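Local atomic coordinates of NAD-dependent aldehyde dehydrogenase (Sinorhizobium meliloti, PDB entry 3U4J), a protein that probably oxidises aldehydes to carboxylic acids with NAD or NADP as electron acceptor, as a tetrameric member of the aldehyde dehydrogenase family. Residues 91-105 against 121-135. Residues are numbered along the deposited sequence; the frame is centred on the assembly and turned at random.
Sequences MFKVADLILARQEEL and RGEIGFCADLWSYAA
Trp131 sits as a knob among Met91, Val94, Ala95 and Ile98. Val94 CG1 lies over the indole, 3.7 Å from the centroid of the six-membered ring and 10° off its normal, while Ile98 CD1 comes over the five-membered ring and touches Trp131 CD1 at 3.5 Å. Ile98 in turn is a knob among Ile124, Cys127, Ala128 and Trp131. With CG2 anti to the backbone N and CG1 anti to the carbonyl carbon, its two branches part, CG2 facing Ile124 CG2 (3.6 Å) while the CG1 arm serves the indole. At one end Ala135 CB stands 3.5 Å above the centre of the Phe92 ring in a CH-pi contact. Small residues let the backbones close in: Ala95 CA and Ala128 CA are 4.6 Å apart. This is antiparallel knobs-into-holes packing of helices 84-100 and 117-138, with short-segment axes 8.3 Å apart at 168°, packed against helices 174-187 and 202-214 of the presumed Rossmann-type coenzyme-binding domain. Polar bonds finish the other end, where helix 102-113 begins. Arg121 forms a side-on salt bridge with Glu103, NE to OE2 at 2.7 Å and NH2 to OE1; both oxygens use syn lone pairs, and the guanidinium and carboxylate planes are nearly coplanar. Gln102 NE2 hydrogen-bonds to Arg121 O at 2.8 Å, arriving above the carbonyl plane on the face opposite the helical N-H of Gly125. A leucine in place of Arg121 would probably leave the Glu103 carboxylate without its paired charge and free to turn. Further out, Glu339 forms a second salt bridge with Arg121 NH2, Cys127 and Trp131 carry the packing on helix 174-187, and Phe92 meets Phe92 of the second subunit, their planes about 60° apart.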
loop_
_atom_site.group_PDB
_atom_site.type_symbol
_atom_site.label_atom_id
_atom_site.label_comp_id
_atom_site.label_asym_id
_atom_site.label_seq_id
_atom_site.Cartn_x
_atom_site.Cartn_y
_atom_site.Cartn_z
HETATM N N MSE A 91 -11.469 21.639 3.135
HETATM C CA MSE A 91 -10.127 21.925 2.600
HETATM C C MSE A 91 -10.162 22.308 1.127
HETATM O O MSE A 91 -9.352 23.129 0.685
HETATM C CB MSE A 91 -9.216 20.701 2.789
HETATM C CG MSE A 91 -8.998 20.367 4.255
HETATM SE SE MSE A 91 -8.224 18.608 4.526
HETATM C CE MSE A 91 -6.483 18.898 3.649
ATOM N N PHE A 92 -11.069 21.716 0.346
ATOM C CA PHE A 92 -11.206 22.148 -1.079
ATOM C C PHE A 92 -11.690 23.597 -1.164
ATOM O O PHE A 92 -11.271 24.371 -2.058
ATOM C CB PHE A 92 -12.161 21.231 -1.861
ATOM C CG PHE A 92 -11.504 19.984 -2.386
ATOM C CD1 PHE A 92 -10.436 20.064 -3.303
ATOM C CD2 PHE A 92 -11.939 18.734 -1.974
ATOM C CE1 PHE A 92 -9.821 18.901 -3.790
ATOM C CE2 PHE A 92 -11.321 17.566 -2.439
ATOM C CZ PHE A 92 -10.272 17.642 -3.354
ATOM N N LYS A 93 -12.578 23.972 -0.234
ATOM C CA LYS A 93 -13.050 25.361 -0.162
ATOM C C LYS A 93 -11.909 26.328 0.106
ATOM O O LYS A 93 -11.880 27.411 -0.467
ATOM C CB LYS A 93 -14.167 25.544 0.879
ATOM C CG LYS A 93 -15.499 24.905 0.473
ATOM C CD LYS A 93 -16.507 25.049 1.590
ATOM C CE LYS A 93 -17.755 24.291 1.292
ATOM N NZ LYS A 93 -18.917 24.965 1.940
ATOM N N VAL A 94 -10.980 25.948 0.987
ATOM C CA VAL A 94 -9.752 26.738 1.187
ATOM C C VAL A 94 -8.934 26.838 -0.111
ATOM O O VAL A 94 -8.493 27.922 -0.484
ATOM C CB VAL A 94 -8.855 26.153 2.302
ATOM C CG1 VAL A 94 -7.571 26.988 2.486
ATOM C CG2 VAL A 94 -9.630 26.039 3.626
ATOM N N ALA A 95 -8.677 25.709 -0.768
ATOM C CA ALA A 95 -7.950 25.738 -2.047
ATOM C C ALA A 95 -8.622 26.678 -3.055
ATOM O O ALA A 95 -7.937 27.496 -3.712
ATOM C CB ALA A 95 -7.818 24.331 -2.621
ATOM N N ASP A 96 -9.954 26.607 -3.149
ATOM C CA ASP A 96 -10.719 27.572 -3.987
ATOM C C ASP A 96 -10.518 29.022 -3.581
ATOM O O ASP A 96 -10.403 29.876 -4.438
ATOM C CB ASP A 96 -12.227 27.300 -3.964
ATOM C CG ASP A 96 -12.596 26.064 -4.743
ATOM O OD1 ASP A 96 -11.785 25.621 -5.585
ATOM O OD2 ASP A 96 -13.690 25.523 -4.499
ATOM N N LEU A 97 -10.545 29.305 -2.280
ATOM C CA LEU A 97 -10.299 30.676 -1.806
ATOM C C LEU A 97 -8.907 31.195 -2.118
ATOM O O LEU A 97 -8.744 32.376 -2.426
ATOM C CB LEU A 97 -10.539 30.780 -0.290
ATOM C CG LEU A 97 -12.015 30.904 0.029
ATOM C CD1 LEU A 97 -12.225 30.513 1.506
ATOM C CD2 LEU A 97 -12.541 32.297 -0.283
ATOM N N ILE A 98 -7.904 30.328 -1.982
ATOM C CA ILE A 98 -6.518 30.685 -2.338
ATOM C C ILE A 98 -6.438 31.205 -3.789
ATOM O O ILE A 98 -5.863 32.271 -4.054
ATOM C CB ILE A 98 -5.558 29.517 -2.099
ATOM C CG1 ILE A 98 -5.497 29.206 -0.580
ATOM C CG2 ILE A 98 -4.138 29.873 -2.651
ATOM C CD1 ILE A 98 -4.740 27.925 -0.259
ATOM N N LEU A 99 -7.058 30.479 -4.716
ATOM C CA LEU A 99 -7.172 30.948 -6.084
ATOM C C LEU A 99 -7.951 32.235 -6.230
ATOM O O LEU A 99 -7.524 33.130 -6.946
ATOM C CB LEU A 99 -7.738 29.859 -7.004
ATOM C CG LEU A 99 -6.822 28.669 -7.284
ATOM C CD1 LEU A 99 -7.455 27.705 -8.336
ATOM C CD2 LEU A 99 -5.398 29.122 -7.736
ATOM N N ALA A 100 -9.093 32.339 -5.551
ATOM C CA ALA A 100 -9.900 33.560 -5.625
ATOM C C ALA A 100 -9.088 34.773 -5.097
ATOM O O ALA A 100 -9.249 35.905 -5.570
ATOM C CB ALA A 100 -11.215 33.385 -4.838
ATOM N N ARG A 101 -8.207 34.542 -4.128
ATOM C CA ARG A 101 -7.409 35.638 -3.574
ATOM C C ARG A 101 -5.958 35.609 -4.068
ATOM O O ARG A 101 -5.046 36.115 -3.385
ATOM C CB ARG A 101 -7.433 35.639 -2.036
ATOM C CG ARG A 101 -8.819 35.451 -1.384
ATOM C CD ARG A 101 -9.756 36.649 -1.596
ATOM N NE ARG A 101 -11.008 36.392 -0.878
ATOM C CZ ARG A 101 -12.200 36.204 -1.448
ATOM N NH1 ARG A 101 -12.346 36.277 -2.773
ATOM N NH2 ARG A 101 -13.268 35.965 -0.683
ATOM N N GLN A 102 -5.737 35.033 -5.249
ATOM C CA GLN A 102 -4.354 34.790 -5.687
ATOM C C GLN A 102 -3.508 36.070 -5.782
ATOM O O GLN A 102 -2.379 36.087 -5.294
ATOM C CB GLN A 102 -4.277 34.007 -7.004
ATOM C CG GLN A 102 -2.828 33.711 -7.462
ATOM C CD GLN A 102 -2.783 32.736 -8.646
ATOM O OE1 GLN A 102 -3.813 32.417 -9.251
ATOM N NE2 GLN A 102 -1.609 32.254 -8.963
ATOM N N GLU A 103 -4.040 37.112 -6.417
ATOM C CA GLU A 103 -3.267 38.349 -6.630
ATOM C C GLU A 103 -2.971 39.082 -5.313
ATOM O O GLU A 103 -1.851 39.579 -5.111
ATOM C CB GLU A 103 -3.966 39.291 -7.646
ATOM C CG GLU A 103 -3.873 38.793 -9.100
ATOM C CD GLU A 103 -2.425 38.543 -9.539
ATOM O OE1 GLU A 103 -1.567 39.455 -9.420
ATOM O OE2 GLU A 103 -2.145 37.417 -10.005
ATOM N N GLU A 104 -3.976 39.129 -4.436
ATOM C CA GLU A 104 -3.819 39.655 -3.071
ATOM C C GLU A 104 -2.688 38.918 -2.342
ATOM O O GLU A 104 -1.816 39.544 -1.732
ATOM C CB GLU A 104 -5.113 39.507 -2.249
ATOM C CG GLU A 104 -5.015 40.075 -0.803
ATOM C CD GLU A 104 -6.111 39.558 0.176
ATOM O OE1 GLU A 104 -7.139 38.999 -0.264
ATOM O OE2 GLU A 104 -5.935 39.728 1.408
ATOM N N LEU A 105 -2.723 37.590 -2.371
ATOM C CA LEU A 105 -1.755 36.826 -1.584
ATOM C C LEU A 105 -0.340 36.950 -2.154
ATOM O O LEU A 105 0.643 36.992 -1.408
ATOM C CB LEU A 105 -2.170 35.359 -1.458
ATOM C CG LEU A 105 -3.500 35.112 -0.736
ATOM C CD1 LEU A 105 -3.964 33.690 -1.033
ATOM C CD2 LEU A 105 -3.327 35.333 0.770
ATOM N N ARG A 121 3.370 34.822 -7.428
ATOM C CA ARG A 121 2.084 34.458 -8.022
ATOM C C ARG A 121 2.044 32.958 -8.332
ATOM O O ARG A 121 1.055 32.295 -8.015
ATOM C CB ARG A 121 1.819 35.295 -9.282
ATOM C CG ARG A 121 0.504 35.020 -9.997
ATOM C CD ARG A 121 0.396 35.833 -11.323
ATOM N NE ARG A 121 0.388 37.270 -11.034
ATOM C CZ ARG A 121 1.384 38.114 -11.282
ATOM N NH1 ARG A 121 2.497 37.714 -11.888
ATOM N NH2 ARG A 121 1.244 39.384 -10.950
ATOM N N GLY A 122 3.122 32.436 -8.928
ATOM C CA GLY A 122 3.238 30.981 -9.204
ATOM C C GLY A 122 3.209 30.141 -7.929
ATOM O O GLY A 122 2.598 29.058 -7.895
ATOM N N GLU A 123 3.871 30.617 -6.881
ATOM C CA GLU A 123 3.793 29.928 -5.583
ATOM C C GLU A 123 2.393 29.830 -4.964
ATOM O O GLU A 123 2.037 28.790 -4.400
ATOM C CB GLU A 123 4.760 30.545 -4.585
ATOM C CG GLU A 123 6.181 30.193 -4.889
ATOM C CD GLU A 123 7.168 30.829 -3.912
ATOM O OE1 GLU A 123 6.756 31.284 -2.801
ATOM O OE2 GLU A 123 8.368 30.874 -4.268
ATOM N N ILE A 124 1.627 30.913 -5.028
ATOM C CA ILE A 124 0.262 30.900 -4.493
ATOM C C ILE A 124 -0.557 29.851 -5.243
ATOM O O ILE A 124 -1.282 29.087 -4.633
ATOM C CB ILE A 124 -0.442 32.289 -4.624
ATOM C CG1 ILE A 124 0.402 33.395 -3.973
ATOM C CG2 ILE A 124 -1.868 32.263 -4.020
ATOM C CD1 ILE A 124 0.829 33.137 -2.475
ATOM N N GLY A 125 -0.434 29.824 -6.575
ATOM C CA GLY A 125 -1.088 28.787 -7.393
ATOM C C GLY A 125 -0.677 27.380 -7.006
ATOM O O GLY A 125 -1.507 26.466 -6.911
ATOM N N PHE A 126 0.616 27.185 -6.799
ATOM C CA PHE A 126 1.113 25.912 -6.297
ATOM C C PHE A 126 0.526 25.542 -4.917
ATOM O O PHE A 126 0.164 24.397 -4.665
ATOM C CB PHE A 126 2.635 25.932 -6.245
ATOM C CG PHE A 126 3.241 24.577 -6.027
ATOM C CD1 PHE A 126 3.350 23.671 -7.081
ATOM C CD2 PHE A 126 3.712 24.205 -4.773
ATOM C CE1 PHE A 126 3.931 22.401 -6.878
ATOM C CE2 PHE A 126 4.272 22.956 -4.559
ATOM C CZ PHE A 126 4.382 22.046 -5.607
ATOM N N CYS A 127 0.411 26.524 -4.036
ATOM C CA CYS A 127 -0.188 26.274 -2.720
ATOM C C CYS A 127 -1.640 25.857 -2.837
ATOM O O CYS A 127 -2.093 24.993 -2.079
ATOM C CB CYS A 127 -0.102 27.514 -1.843
ATOM S SG CYS A 127 1.582 27.801 -1.309
ATOM N N ALA A 128 -2.379 26.472 -3.771
ATOM C CA ALA A 128 -3.747 26.023 -3.975
ATOM C C ALA A 128 -3.732 24.539 -4.393
ATOM O O ALA A 128 -4.598 23.765 -3.969
ATOM C CB ALA A 128 -4.475 26.885 -5.018
ATOM N N ASP A 129 -2.742 24.146 -5.202
ATOM C CA ASP A 129 -2.627 22.743 -5.651
ATOM C C ASP A 129 -2.237 21.813 -4.495
ATOM O O ASP A 129 -2.710 20.669 -4.422
ATOM C CB ASP A 129 -1.623 22.596 -6.816
ATOM C CG ASP A 129 -1.718 21.237 -7.503
ATOM O OD1 ASP A 129 -2.823 20.826 -7.931
ATOM O OD2 ASP A 129 -0.684 20.577 -7.628
ATOM N N LEU A 130 -1.380 22.297 -3.584
ATOM C CA LEU A 130 -1.051 21.524 -2.394
ATOM C C LEU A 130 -2.279 21.243 -1.559
ATOM O O LEU A 130 -2.476 20.107 -1.118
ATOM C CB LEU A 130 -0.009 22.225 -1.537
ATOM C CG LEU A 130 1.435 22.243 -2.074
ATOM C CD1 LEU A 130 2.213 23.331 -1.299
ATOM C CD2 LEU A 130 2.115 20.892 -1.930
ATOM N N TRP A 131 -3.086 22.277 -1.352
ATOM C CA TRP A 131 -4.302 22.139 -0.554
ATOM C C TRP A 131 -5.233 21.173 -1.294
ATOM O O TRP A 131 -5.828 20.315 -0.661
ATOM C CB TRP A 131 -4.985 23.509 -0.307
ATOM C CG TRP A 131 -4.432 24.222 0.894
ATOM C CD1 TRP A 131 -3.275 24.992 0.944
ATOM C CD2 TRP A 131 -4.964 24.212 2.221
ATOM N NE1 TRP A 131 -3.069 25.455 2.233
ATOM C CE2 TRP A 131 -4.101 25.004 3.028
ATOM C CE3 TRP A 131 -6.098 23.610 2.819
ATOM C CZ2 TRP A 131 -4.333 25.209 4.389
ATOM C CZ3 TRP A 131 -6.327 23.819 4.182
ATOM C CH2 TRP A 131 -5.444 24.603 4.956
ATOM N N SER A 132 -5.335 21.275 -2.628
ATOM C CA SER A 132 -6.228 20.366 -3.365
ATOM C C SER A 132 -5.776 18.923 -3.316
ATOM O O SER A 132 -6.590 18.034 -3.131
ATOM C CB SER A 132 -6.393 20.761 -4.839
ATOM O OG SER A 132 -6.857 22.091 -4.917
ATOM N N TYR A 133 -4.489 18.693 -3.533
ATOM C CA TYR A 133 -3.933 17.344 -3.444
ATOM C C TYR A 133 -4.228 16.715 -2.077
ATOM O O TYR A 133 -4.653 15.550 -1.981
ATOM C CB TYR A 133 -2.407 17.335 -3.699
ATOM C CG TYR A 133 -1.837 15.952 -3.422
ATOM C CD1 TYR A 133 -1.735 14.985 -4.430
ATOM C CD2 TYR A 133 -1.430 15.597 -2.133
ATOM C CE1 TYR A 133 -1.240 13.706 -4.133
ATOM C CE2 TYR A 133 -0.952 14.316 -1.839
ATOM C CZ TYR A 133 -0.867 13.393 -2.835
ATOM O OH TYR A 133 -0.407 12.138 -2.510
ATOM N N ALA A 134 -3.964 17.476 -1.011
ATOM C CA ALA A 134 -4.122 16.958 0.368
ATOM C C ALA A 134 -5.582 16.699 0.675
ATOM O O ALA A 134 -5.936 15.688 1.288
ATOM C CB ALA A 134 -3.529 17.972 1.374
ATOM N N ALA A 135 -6.445 17.606 0.215
ATOM C CA ALA A 135 -7.896 17.414 0.400
ATOM C C ALA A 135 -8.355 16.129 -0.270
ATOM O O ALA A 135 -9.179 15.404 0.276
ATOM C CB ALA A 135 -8.679 18.613 -0.155
#